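Local coordinates for protein putative thioesterase (Escherichia coli, PDB 5UGZ) that acts as a type II thioesterase in colibactin biosynthesis, releasing intermediates from the NRPS/PKS assembly line, at residues Leu26-Tyr31 against Ala37-Trp42; Tyr110-Gly115 against Lys190-Thr195; Glu149-Val152 against Gly156-Val159. All coordinates share one frame; numbering follows the deposited sequence.

Contact 1: residues Leu26-Tyr31 against Ala37-Trp42; sequences LYCLPY and AMYYKW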
ATOM      1  N   LEU A  26       1.811   3.662  13.043  1.00 17.58           N
ATOM      2  CA  LEU A  26       1.186   3.167  11.824  1.00 15.87           C
ATOM      3  C   LEU A  26       2.021   3.627  10.634  1.00 14.18           C
ATOM      4  O   LEU A  26       2.012   4.812  10.293  1.00 13.42           O
ATOM      5  CB  LEU A  26      -0.240   3.692  11.722  1.00 14.59           C
ATOM      6  CG  LEU A  26      -0.975   3.422  10.419  1.00 14.53           C
ATOM      7  CD1 LEU A  26      -1.371   1.953  10.324  1.00 16.61           C
ATOM      8  CD2 LEU A  26      -2.194   4.352  10.326  1.00 15.26           C
ATOM      9  N   TYR A  27       2.741   2.690  10.019  1.00 13.61           N
ATOM     10  CA  TYR A  27       3.529   2.929   8.818  1.00 13.66           C
ATOM     11  C   TYR A  27       2.624   2.779   7.604  1.00 13.99           C
ATOM     12  O   TYR A  27       1.955   1.754   7.449  1.00 12.35           O
ATOM     13  CB  TYR A  27       4.710   1.949   8.748  1.00 11.61           C
ATOM     14  CG  TYR A  27       5.660   2.134   9.934  1.00 15.08           C
ATOM     15  CD1 TYR A  27       5.483   1.428  11.126  1.00 14.45           C
ATOM     16  CD2 TYR A  27       6.684   3.063   9.879  1.00 13.83           C
ATOM     17  CE1 TYR A  27       6.327   1.637  12.211  1.00 14.51           C
ATOM     18  CE2 TYR A  27       7.520   3.275  10.949  1.00 16.91           C
ATOM     19  CZ  TYR A  27       7.338   2.573  12.110  1.00 18.48           C
ATOM     20  OH  TYR A  27       8.195   2.808  13.162  1.00 22.15           O
ATOM     21  N   CYS A  28       2.592   3.804   6.751  1.00 13.50           N
ATOM     22  CA  CYS A  28       1.734   3.803   5.577  1.00 13.49           C
ATOM     23  C   CYS A  28       2.567   3.878   4.307  1.00 15.22           C
ATOM     24  O   CYS A  28       3.486   4.698   4.206  1.00 14.36           O
ATOM     25  CB  CYS A  28       0.737   4.959   5.624  1.00 13.41           C
ATOM     26  SG  CYS A  28      -0.375   4.838   7.041  1.00 17.43           S
ATOM     27  N   LEU A  29       2.224   3.025   3.329  1.00 14.44           N
ATOM     28  CA  LEU A  29       2.898   2.999   2.038  1.00 13.86           C
ATOM     29  C   LEU A  29       1.943   3.442   0.940  1.00 14.17           C
ATOM     30  O   LEU A  29       0.789   3.000   0.916  1.00 14.00           O
ATOM     31  CB  LEU A  29       3.445   1.587   1.732  1.00 14.59           C
ATOM     32  CG  LEU A  29       4.654   1.179   2.583  1.00 15.14           C
ATOM     33  CD1 LEU A  29       4.264   1.015   4.033  1.00 15.48           C
ATOM     34  CD2 LEU A  29       5.286  -0.110   2.077  1.00 18.32           C
ATOM     35  N   PRO A  30       2.378   4.296   0.017  1.00 14.19           N
ATOM     36  CA  PRO A  30       1.468   4.833  -0.995  1.00 11.32           C
ATOM     37  C   PRO A  30       1.272   3.894  -2.184  1.00 13.64           C
ATOM     38  O   PRO A  30       1.975   2.904  -2.375  1.00 14.09           O
ATOM     39  CB  PRO A  30       2.165   6.133  -1.419  1.00 15.81           C
ATOM     40  CG  PRO A  30       3.611   5.860  -1.213  1.00 16.40           C
ATOM     41  CD  PRO A  30       3.727   4.880  -0.071  1.00 12.37           C
ATOM     42  N   TYR A  31       0.280   4.232  -2.999  1.00 13.58           N
ATOM     43  CA  TYR A  31       0.017   3.484  -4.220  1.00 16.06           C
ATOM     44  C   TYR A  31       0.992   3.892  -5.330  1.00 16.64           C
ATOM     45  O   TYR A  31       1.878   4.726  -5.139  1.00 15.70           O
ATOM     46  CB  TYR A  31      -1.420   3.699  -4.661  1.00 14.74           C
ATOM     47  CG  TYR A  31      -1.863   5.126  -4.531  1.00 17.86           C
ATOM     48  CD1 TYR A  31      -1.183   6.154  -5.203  1.00 20.33           C
ATOM     49  CD2 TYR A  31      -2.960   5.461  -3.754  1.00 17.19           C
ATOM     50  CE1 TYR A  31      -1.579   7.468  -5.086  1.00 19.02           C
ATOM     51  CE2 TYR A  31      -3.367   6.771  -3.639  1.00 18.38           C
ATOM     52  CZ  TYR A  31      -2.669   7.766  -4.309  1.00 18.13           C
ATOM     53  OH  TYR A  31      -3.062   9.065  -4.186  1.00 21.15           O
ATOM     54  N   ALA A  37       2.876  11.951   1.108  1.00 15.55           N
ATOM     55  CA  ALA A  37       1.976  13.052   1.434  1.00 15.38           C
ATOM     56  C   ALA A  37       0.506  12.682   1.274  1.00 16.51           C
ATOM     57  O   ALA A  37      -0.350  13.406   1.783  1.00 16.97           O
ATOM     58  CB  ALA A  37       2.292  14.284   0.585  1.00 14.95           C
ATOM     59  N   MET A  38       0.176  11.589   0.578  1.00 16.79           N
ATOM     60  CA  MET A  38      -1.233  11.208   0.505  1.00 15.82           C
ATOM     61  C   MET A  38      -1.787  10.895   1.887  1.00 15.03           C
ATOM     62  O   MET A  38      -3.006  10.963   2.095  1.00 15.46           O
ATOM     63  CB  MET A  38      -1.426  10.012  -0.424  1.00 13.20           C
ATOM     64  CG  MET A  38      -0.810   8.731   0.097  1.00 14.00           C
ATOM     65  SD  MET A  38      -1.237   7.268  -0.869  1.00 15.16           S
ATOM     66  CE  MET A  38      -2.766   6.703  -0.110  1.00 15.44           C
ATOM     67  N   TYR A  39      -0.913  10.568   2.838  1.00 16.17           N
ATOM     68  CA  TYR A  39      -1.301  10.191   4.192  1.00 13.86           C
ATOM     69  C   TYR A  39      -1.171  11.325   5.193  1.00 14.67           C
ATOM     70  O   TYR A  39      -1.545  11.135   6.352  1.00 16.01           O
ATOM     71  CB  TYR A  39      -0.455   9.009   4.686  1.00 14.66           C
ATOM     72  CG  TYR A  39      -0.618   7.735   3.892  1.00 13.48           C
ATOM     73  CD1 TYR A  39      -1.778   6.991   3.988  1.00 13.57           C
ATOM     74  CD2 TYR A  39       0.392   7.277   3.056  1.00 13.79           C
ATOM     75  CE1 TYR A  39      -1.948   5.821   3.275  1.00 13.96           C
ATOM     76  CE2 TYR A  39       0.236   6.107   2.335  1.00 13.68           C
ATOM     77  CZ  TYR A  39      -0.939   5.372   2.464  1.00 13.44           C
ATOM     78  OH  TYR A  39      -1.118   4.201   1.761  1.00 14.49           O
ATOM     79  N   TYR A  40      -0.654  12.495   4.789  1.00 14.74           N
ATOM     80  CA  TYR A  40      -0.514  13.598   5.742  1.00 16.48           C
ATOM     81  C   TYR A  40      -1.862  13.964   6.361  1.00 16.79           C
ATOM     82  O   TYR A  40      -1.937  14.279   7.558  1.00 16.52           O
ATOM     83  CB  TYR A  40       0.091  14.838   5.078  1.00 16.42           C
ATOM     84  CG  TYR A  40       1.544  14.757   4.622  1.00 15.55           C
ATOM     85  CD1 TYR A  40       2.396  13.758   5.051  1.00 16.48           C
ATOM     86  CD2 TYR A  40       2.053  15.722   3.764  1.00 17.52           C
ATOM     87  CE1 TYR A  40       3.731  13.721   4.624  1.00 16.92           C
ATOM     88  CE2 TYR A  40       3.357  15.698   3.332  1.00 17.92           C
ATOM     89  CZ  TYR A  40       4.203  14.706   3.757  1.00 18.61           C
ATOM     90  OH  TYR A  40       5.510  14.725   3.269  1.00 18.05           O
ATOM     91  N   LYS A  41      -2.940  13.926   5.557  1.00 15.42           N
ATOM     92  CA  LYS A  41      -4.278  14.301   6.000  1.00 16.45           C
ATOM     93  C   LYS A  41      -4.854  13.314   7.012  1.00 20.06           C
ATOM     94  O   LYS A  41      -5.846  13.639   7.685  1.00 19.56           O
ATOM     95  CB  LYS A  41      -5.213  14.409   4.793  1.00 17.50           C
ATOM     96  CG  LYS A  41      -5.357  13.105   4.009  1.00 14.65           C
ATOM     97  CD  LYS A  41      -6.264  13.275   2.813  1.00 17.12           C
ATOM     98  CE  LYS A  41      -6.325  12.022   1.955  1.00 18.11           C
ATOM     99  NZ  LYS A  41      -5.072  11.808   1.170  1.00 17.77           N
ATOM    100  N   TRP A  42      -4.273  12.113   7.115  1.00 16.43           N
ATOM    101  CA  TRP A  42      -4.749  11.126   8.069  1.00 16.10           C
ATOM    102  C   TRP A  42      -4.577  11.584   9.509  1.00 17.57           C
ATOM    103  O   TRP A  42      -5.254  11.059  10.399  1.00 18.69           O
ATOM    104  CB  TRP A  42      -4.011   9.800   7.874  1.00 14.94           C
ATOM    105  CG  TRP A  42      -4.453   9.036   6.670  1.00 13.45           C
ATOM    106  CD1 TRP A  42      -4.875   9.546   5.478  1.00 13.54           C
ATOM    107  CD2 TRP A  42      -4.534   7.614   6.556  1.00 14.24           C
ATOM    108  NE1 TRP A  42      -5.200   8.525   4.624  1.00 14.58           N
ATOM    109  CE2 TRP A  42      -4.996   7.328   5.263  1.00 13.59           C
ATOM    110  CE3 TRP A  42      -4.261   6.557   7.425  1.00 13.40           C
ATOM    111  CZ2 TRP A  42      -5.206   6.032   4.825  1.00 13.63           C
ATOM    112  CZ3 TRP A  42      -4.460   5.276   6.989  1.00 14.42           C
ATOM    113  CH2 TRP A  42      -4.935   5.021   5.704  1.00 14.51           C
TER
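C28, P30 and Y31 pack on M38, Y39 and W42 in a buried, mostly apolar contact between the end of strand 24-29 in the central sheet and the 3-10 turns that lie on it. C28 CB sits squarely over the face of the Y39 ring, 3.3 Å from the centroid and 4° off the ring normal. SG lies beside the backbone N (chi1 -62°), which carries the sulfur over the same face, 4.2 Å from that centroid. On the opposite side of the Y39 ring, M38 CG covers the rim. The strand lies between 50-54 and 91-97 in the parallel sheet of an alpha/beta-hydrolase fold, and in such thioesterases the chain just beyond it commonly lies near the oxyanion hole. At the far end of its ring, Y39 OH donates to L29 O, modelled at 2.4 Å, a length too short to be trusted exactly. A phenylalanine in place of Y39 would keep the ring over C28 but would probably leave the L29 carbonyl without this donor. M38 CG lies between its backbone N and carbonyl carbon (chi1 67°), which sends SD over the face of the Y31 ring, 3.8 Å from the centroid, with P30 CB on the sulfur too at 3.6 Å. Y31 OH is hydrogen-bonded to D239. L26 CD2 meets the edge of the W42 indole, 4.1 Å from CZ3.

Contact 2: residues Tyr110-Gly115 against Lys190-Thr195; sequences YILDHG and KARTLT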
ATOM      1  N   TYR A 110       9.995  -9.102   5.677  1.00 15.32           N
ATOM      2  CA  TYR A 110      11.392  -8.673   5.723  1.00 14.80           C
ATOM      3  C   TYR A 110      11.748  -8.132   7.104  1.00 16.86           C
ATOM      4  O   TYR A 110      12.864  -8.337   7.591  1.00 17.67           O
ATOM      5  CB  TYR A 110      11.619  -7.619   4.627  1.00 13.76           C
ATOM      6  CG  TYR A 110      13.023  -7.062   4.422  1.00 16.13           C
ATOM      7  CD1 TYR A 110      13.897  -7.625   3.486  1.00 16.43           C
ATOM      8  CD2 TYR A 110      13.449  -5.933   5.114  1.00 15.70           C
ATOM      9  CE1 TYR A 110      15.163  -7.096   3.265  1.00 14.21           C
ATOM     10  CE2 TYR A 110      14.710  -5.406   4.903  1.00 15.84           C
ATOM     11  CZ  TYR A 110      15.563  -6.003   3.984  1.00 15.80           C
ATOM     12  OH  TYR A 110      16.813  -5.475   3.783  1.00 18.53           O
ATOM     13  N   ILE A 111      10.813  -7.428   7.742  1.00 16.20           N
ATOM     14  CA  ILE A 111      10.992  -7.006   9.128  1.00 15.10           C
ATOM     15  C   ILE A 111      11.139  -8.230  10.025  1.00 17.05           C
ATOM     16  O   ILE A 111      12.070  -8.327  10.832  1.00 17.89           O
ATOM     17  CB  ILE A 111       9.808  -6.113   9.561  1.00 17.36           C
ATOM     18  CG1 ILE A 111       9.885  -4.737   8.881  1.00 16.33           C
ATOM     19  CG2 ILE A 111       9.694  -5.998  11.089  1.00 16.05           C
ATOM     20  CD1 ILE A 111       8.578  -3.952   8.885  1.00 13.63           C
ATOM     21  N   LEU A 112      10.228  -9.197   9.872  1.00 16.86           N
ATOM     22  CA  LEU A 112      10.290 -10.426  10.659  1.00 18.33           C
ATOM     23  C   LEU A 112      11.594 -11.192  10.414  1.00 19.31           C
ATOM     24  O   LEU A 112      12.207 -11.690  11.365  1.00 17.43           O
ATOM     25  CB  LEU A 112       9.068 -11.301  10.354  1.00 17.35           C
ATOM     26  CG  LEU A 112       7.752 -10.892  11.036  1.00 17.31           C
ATOM     27  CD1 LEU A 112       6.602 -11.658  10.438  1.00 17.82           C
ATOM     28  CD2 LEU A 112       7.814 -11.148  12.513  1.00 18.28           C
ATOM     29  N   ASP A 113      12.043 -11.288   9.152  1.00 18.15           N
ATOM     30  CA  ASP A 113      13.357 -11.878   8.856  1.00 19.19           C
ATOM     31  C   ASP A 113      14.498 -11.189   9.594  1.00 19.71           C
ATOM     32  O   ASP A 113      15.567 -11.790   9.764  1.00 19.09           O
ATOM     33  CB  ASP A 113      13.684 -11.816   7.360  1.00 17.62           C
ATOM     34  CG  ASP A 113      12.771 -12.658   6.522  1.00 19.18           C
ATOM     35  OD1 ASP A 113      12.088 -13.546   7.077  1.00 21.41           O
ATOM     36  OD2 ASP A 113      12.745 -12.430   5.296  1.00 19.36           O
ATOM     37  N   HIS A 114      14.321  -9.927   9.987  1.00 17.88           N
ATOM     38  CA  HIS A 114      15.330  -9.211  10.750  1.00 17.86           C
ATOM     39  C   HIS A 114      15.228  -9.443  12.255  1.00 20.13           C
ATOM     40  O   HIS A 114      16.130  -9.045  12.992  1.00 24.94           O
ATOM     41  CB  HIS A 114      15.249  -7.714  10.439  1.00 16.63           C
ATOM     42  CG  HIS A 114      15.983  -7.323   9.194  1.00 15.66           C
ATOM     43  ND1 HIS A 114      15.505  -7.594   7.933  1.00 15.45           N
ATOM     44  CD2 HIS A 114      17.175  -6.709   9.018  1.00 15.79           C
ATOM     45  CE1 HIS A 114      16.359  -7.141   7.036  1.00 16.35           C
ATOM     46  NE2 HIS A 114      17.383  -6.603   7.667  1.00 14.53           N
ATOM     47  N   GLY A 115      14.181 -10.092  12.727  1.00 19.12           N
ATOM     48  CA  GLY A 115      14.047 -10.348  14.136  1.00 19.22           C
ATOM     49  C   GLY A 115      13.234  -9.349  14.916  1.00 20.81           C
ATOM     50  O   GLY A 115      13.366  -9.308  16.144  1.00 22.89           O
ATOM     51  N   LYS A 190       6.523 -17.846   1.827  1.00 27.42           N
ATOM     52  CA  LYS A 190       7.303 -17.348   2.952  1.00 26.87           C
ATOM     53  C   LYS A 190       7.602 -18.456   3.970  1.00 28.21           C
ATOM     54  O   LYS A 190       7.063 -19.564   3.912  1.00 30.79           O
ATOM     55  CB  LYS A 190       6.559 -16.188   3.628  1.00 24.43           C
ATOM     56  CG  LYS A 190       6.169 -15.034   2.694  1.00 19.71           C
ATOM     57  CD  LYS A 190       7.373 -14.215   2.263  1.00 22.03           C
ATOM     58  CE  LYS A 190       7.008 -13.319   1.111  1.00 20.44           C
ATOM     59  NZ  LYS A 190       8.222 -12.910   0.365  1.00 27.47           N
ATOM     60  N   ALA A 191       8.467 -18.129   4.928  1.00 26.54           N
ATOM     61  CA  ALA A 191       8.888 -19.065   5.959  1.00 31.63           C
ATOM     62  C   ALA A 191       7.993 -19.047   7.193  1.00 34.37           C
ATOM     63  O   ALA A 191       8.363 -19.634   8.214  1.00 37.60           O
ATOM     64  CB  ALA A 191      10.328 -18.766   6.385  1.00 35.93           C
ATOM     65  N   ARG A 192       6.834 -18.401   7.130  1.00 29.40           N
ATOM     66  CA  ARG A 192       6.072 -18.170   8.345  1.00 28.40           C
ATOM     67  C   ARG A 192       4.708 -17.659   7.955  1.00 25.33           C
ATOM     68  O   ARG A 192       4.565 -16.980   6.938  1.00 28.65           O
ATOM     69  CB  ARG A 192       6.756 -17.139   9.234  1.00 28.60           C
ATOM     70  CG  ARG A 192       6.665 -15.789   8.588  1.00 27.22           C
ATOM     71  CD  ARG A 192       7.216 -14.739   9.447  1.00 24.29           C
ATOM     72  NE  ARG A 192       8.655 -14.860   9.594  1.00 23.42           N
ATOM     73  CZ  ARG A 192       9.530 -14.501   8.663  1.00 20.64           C
ATOM     74  NH1 ARG A 192       9.119 -14.035   7.486  1.00 18.30           N
ATOM     75  NH2 ARG A 192      10.818 -14.619   8.908  1.00 18.91           N
ATOM     76  N   THR A 193       3.714 -17.990   8.770  1.00 26.54           N
ATOM     77  CA  THR A 193       2.371 -17.431   8.660  1.00 25.95           C
ATOM     78  C   THR A 193       2.255 -16.272   9.635  1.00 24.29           C
ATOM     79  O   THR A 193       2.587 -16.418  10.819  1.00 23.39           O
ATOM     80  CB  THR A 193       1.286 -18.468   8.977  1.00 23.74           C
ATOM     81  OG1 THR A 193       1.386 -19.564   8.070  1.00 27.22           O
ATOM     82  CG2 THR A 193      -0.080 -17.860   8.803  1.00 22.39           C
ATOM     83  N   LEU A 194       1.796 -15.125   9.135  1.00 22.47           N
ATOM     84  CA  LEU A 194       1.502 -14.005  10.017  1.00 21.04           C
ATOM     85  C   LEU A 194       0.519 -14.449  11.094  1.00 20.15           C
ATOM     86  O   LEU A 194      -0.301 -15.349  10.888  1.00 22.52           O
ATOM     87  CB  LEU A 194       0.947 -12.827   9.204  1.00 18.31           C
ATOM     88  CG  LEU A 194       1.935 -12.319   8.134  1.00 19.23           C
ATOM     89  CD1 LEU A 194       1.331 -11.259   7.246  1.00 16.23           C
ATOM     90  CD2 LEU A 194       3.186 -11.796   8.778  1.00 19.32           C
ATOM     91  N   THR A 195       0.630 -13.834  12.269  1.00 21.32           N
ATOM     92  CA  THR A 195      -0.252 -14.119  13.394  1.00 21.00           C
ATOM     93  C   THR A 195      -0.977 -12.862  13.877  1.00 21.39           C
ATOM     94  O   THR A 195      -1.231 -12.705  15.070  1.00 21.27           O
ATOM     95  CB  THR A 195       0.522 -14.737  14.552  1.00 18.09           C
ATOM     96  OG1 THR A 195       1.415 -13.762  15.092  1.00 20.40           O
ATOM     97  CG2 THR A 195       1.319 -15.907  14.099  1.00 22.27           C
TER
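OD1 of D113 takes hydrogens from both terminal nitrogens of R192, completing a salt bridge through a single carboxylate oxygen. The bond from R192 NH2 to D113 OD1 is the straighter, at 158°, and is modelled at 2.5 Å, shorter than is likely; the one from R192 NH1 to D113 OD1 is weak, bent to 127°. The carboxylate reaches the guanidinium near its plane at the edge, but both bonds end on OD1 and the planes are 49° apart, unlike the coplanar two-oxygen pairing. R192 NH1 is also hydrogen-bonded to H109, one turn back on helix 99-113. L112 covers one guanidinium face, its CB lying 3.6 Å above the plane and over the centre. R192 reaches the helix from the loop; the bend at chi3 turns the guanidinium over L112 CB, and R192 CD packs tightly on L112 CD1 at 3.3 Å. Beyond it L194 CD2 touches the same methyl at 3.8 Å, closing the apolar part. Near the C-terminal end of the helix, G115 at positive phi completes a Schellman motif. The salt bridge therefore pins the loop near the helix end, where the arginine's positive charge may also offset the partial negative charge of the helix's C-terminus.

Contact 3: residues Glu149-Val152 against Gly156-Val159; sequences EEIV and GTPV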
ATOM      1  N   GLU A 149      -2.170   6.960 -21.278  1.00 34.26           N
ATOM      2  CA  GLU A 149      -3.539   6.847 -21.764  1.00 32.67           C
ATOM      3  C   GLU A 149      -4.183   5.571 -21.243  1.00 30.80           C
ATOM      4  O   GLU A 149      -5.356   5.569 -20.856  1.00 34.72           O
ATOM      5  CB  GLU A 149      -3.568   6.907 -23.294  1.00 33.36           C
ATOM      6  CG  GLU A 149      -3.066   8.237 -23.882  1.00 32.52           C
ATOM      7  CD  GLU A 149      -3.201   8.327 -25.407  1.00 38.71           C
ATOM      8  OE1 GLU A 149      -4.345   8.343 -25.908  1.00 41.30           O
ATOM      9  OE2 GLU A 149      -2.164   8.386 -26.110  1.00 38.63           O
ATOM     10  N   GLU A 150      -3.418   4.483 -21.181  1.00 31.85           N
ATOM     11  CA  GLU A 150      -3.993   3.231 -20.702  1.00 32.77           C
ATOM     12  C   GLU A 150      -4.327   3.295 -19.217  1.00 33.00           C
ATOM     13  O   GLU A 150      -5.334   2.727 -18.783  1.00 34.40           O
ATOM     14  CB  GLU A 150      -3.047   2.070 -20.973  1.00 29.30           C
ATOM     15  CG  GLU A 150      -3.639   0.741 -20.569  1.00 30.43           C
ATOM     16  CD  GLU A 150      -4.886   0.377 -21.371  1.00 34.24           C
ATOM     17  OE1 GLU A 150      -5.038   0.850 -22.519  1.00 33.45           O
ATOM     18  OE2 GLU A 150      -5.715  -0.394 -20.856  1.00 33.79           O
ATOM     19  N   ILE A 151      -3.486   3.945 -18.409  1.00 33.12           N
ATOM     20  CA  ILE A 151      -3.764   3.905 -16.978  1.00 33.85           C
ATOM     21  C   ILE A 151      -4.834   4.924 -16.615  1.00 32.06           C
ATOM     22  O   ILE A 151      -5.577   4.723 -15.649  1.00 32.45           O
ATOM     23  CB  ILE A 151      -2.486   4.080 -16.132  1.00 31.62           C
ATOM     24  CG1 ILE A 151      -1.885   5.476 -16.284  1.00 29.43           C
ATOM     25  CG2 ILE A 151      -1.466   2.977 -16.450  1.00 27.60           C
ATOM     26  CD1 ILE A 151      -0.836   5.775 -15.223  1.00 29.68           C
ATOM     27  N   VAL A 152      -4.947   6.014 -17.375  1.00 31.61           N
ATOM     28  CA  VAL A 152      -6.124   6.874 -17.257  1.00 32.99           C
ATOM     29  C   VAL A 152      -7.377   6.088 -17.627  1.00 35.53           C
ATOM     30  O   VAL A 152      -8.420   6.209 -16.972  1.00 39.82           O
ATOM     31  CB  VAL A 152      -5.958   8.142 -18.121  1.00 36.00           C
ATOM     32  CG1 VAL A 152      -7.290   8.634 -18.627  1.00 35.37           C
ATOM     33  CG2 VAL A 152      -5.277   9.248 -17.327  1.00 35.13           C
ATOM     34  N   GLY A 156      -6.192   3.877 -12.933  1.00 33.52           N
ATOM     35  CA  GLY A 156      -4.974   3.716 -12.164  1.00 34.00           C
ATOM     36  C   GLY A 156      -4.293   5.019 -11.814  1.00 32.73           C
ATOM     37  O   GLY A 156      -3.168   5.011 -11.305  1.00 31.91           O
ATOM     38  N   THR A 157      -4.958   6.131 -12.096  1.00 33.65           N
ATOM     39  CA  THR A 157      -4.579   7.492 -11.744  1.00 35.05           C
ATOM     40  C   THR A 157      -5.749   8.409 -12.146  1.00 40.88           C
ATOM     41  O   THR A 157      -6.585   8.019 -12.973  1.00 38.25           O
ATOM     42  CB  THR A 157      -3.259   7.906 -12.434  1.00 35.48           C
ATOM     43  OG1 THR A 157      -2.771   9.142 -11.899  1.00 34.76           O
ATOM     44  CG2 THR A 157      -3.444   8.051 -13.932  1.00 36.15           C
ATOM     45  N   PRO A 158      -5.875   9.584 -11.525  1.00 42.07           N
ATOM     46  CA  PRO A 158      -6.998  10.476 -11.863  1.00 42.47           C
ATOM     47  C   PRO A 158      -6.877  11.090 -13.256  1.00 45.24           C
ATOM     48  O   PRO A 158      -5.791  11.458 -13.704  1.00 42.00           O
ATOM     49  CB  PRO A 158      -6.946  11.555 -10.772  1.00 44.11           C
ATOM     50  CG  PRO A 158      -5.597  11.402 -10.127  1.00 44.87           C
ATOM     51  CD  PRO A 158      -5.245   9.960 -10.259  1.00 41.85           C
ATOM     52  N   VAL A 159      -8.024  11.218 -13.932  1.00 47.12           N
ATOM     53  CA  VAL A 159      -8.056  11.623 -15.335  1.00 45.96           C
ATOM     54  C   VAL A 159      -7.691  13.088 -15.515  1.00 47.17           C
ATOM     55  O   VAL A 159      -7.400  13.521 -16.638  1.00 47.26           O
ATOM     56  CB  VAL A 159      -9.448  11.347 -15.942  1.00 46.68           C
ATOM     57  CG1 VAL A 159     -10.444  12.374 -15.433  1.00 52.70           C
ATOM     58  CG2 VAL A 159      -9.390  11.371 -17.458  1.00 41.94           C
TER
HETATM   59  O   HOH W   1      -8.268   8.312 -14.727  1.00 36.06           O
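I151 O accepts a hydrogen bond from G156 N, 2.9 Å away, and this bond fixes the chain as it leaves helix 144-154. The N-H points at the oxygen at 149°, with the donor lying 16° from the carbonyl plane. The loop then doubles back alongside the helix, and its side chains meet those of I151 and V152. T157 CG2 is the methyl that does most of the touching. It fits beside the I151 side chain, 3.7 Å from I151 CD1, and also meets V152 CG2 at 4.0 Å. T157 turns its OG1 anti to the backbone N (chi1 -170°), and this leaves CG2 for the two aliphatic neighbours. Farther along, the V159 and V152 side chains cross at about a right angle, V159 CG2 3.6 Å from V152 CG1. Between the backbones a water donates to V152 O at 3.1 Å and also to T157 O, the latter modelled too short for its length to be relied on; it thus bridges a helix carbonyl and a loop carbonyl. A second shell holds this arrangement from behind. I175 of helix 165-183 packs on both I151 and T157, with F171 on T157 and Y179 on I151. L139 touches I151 as well, and F162, from the loop that follows, lies on V152. Helices 144-154 and 165-183, joined by this turn, come between strands 121-125 and 198-203 in the sequence, an insertion consistent with the helical lid that alpha/beta-hydrolase thioesterases carry above the active site.

Overall arrangement
The three contacts come from different parts of a single alpha/beta-hydrolase domain. Contact 1 comes first in the chain and lies nearest the core, on a sheet strand, its centre about 9 Å from that of the chain. Contact 2 joins the end of helix 99-113 to the loop before strand 198-203, and contact 3 is nested inside the long loop that contact 2 closes. Contacts 2 and 3 lie on opposite sides of the chain's centre, their own centres about 35 Å apart; contact 1 is about 23 Å and 21 Å from them, centre to centre. Contacts 1 and 3, in the sheet core and the probable lid, are short-range closures, while contact 2 ties residues far apart in sequence; none touches another.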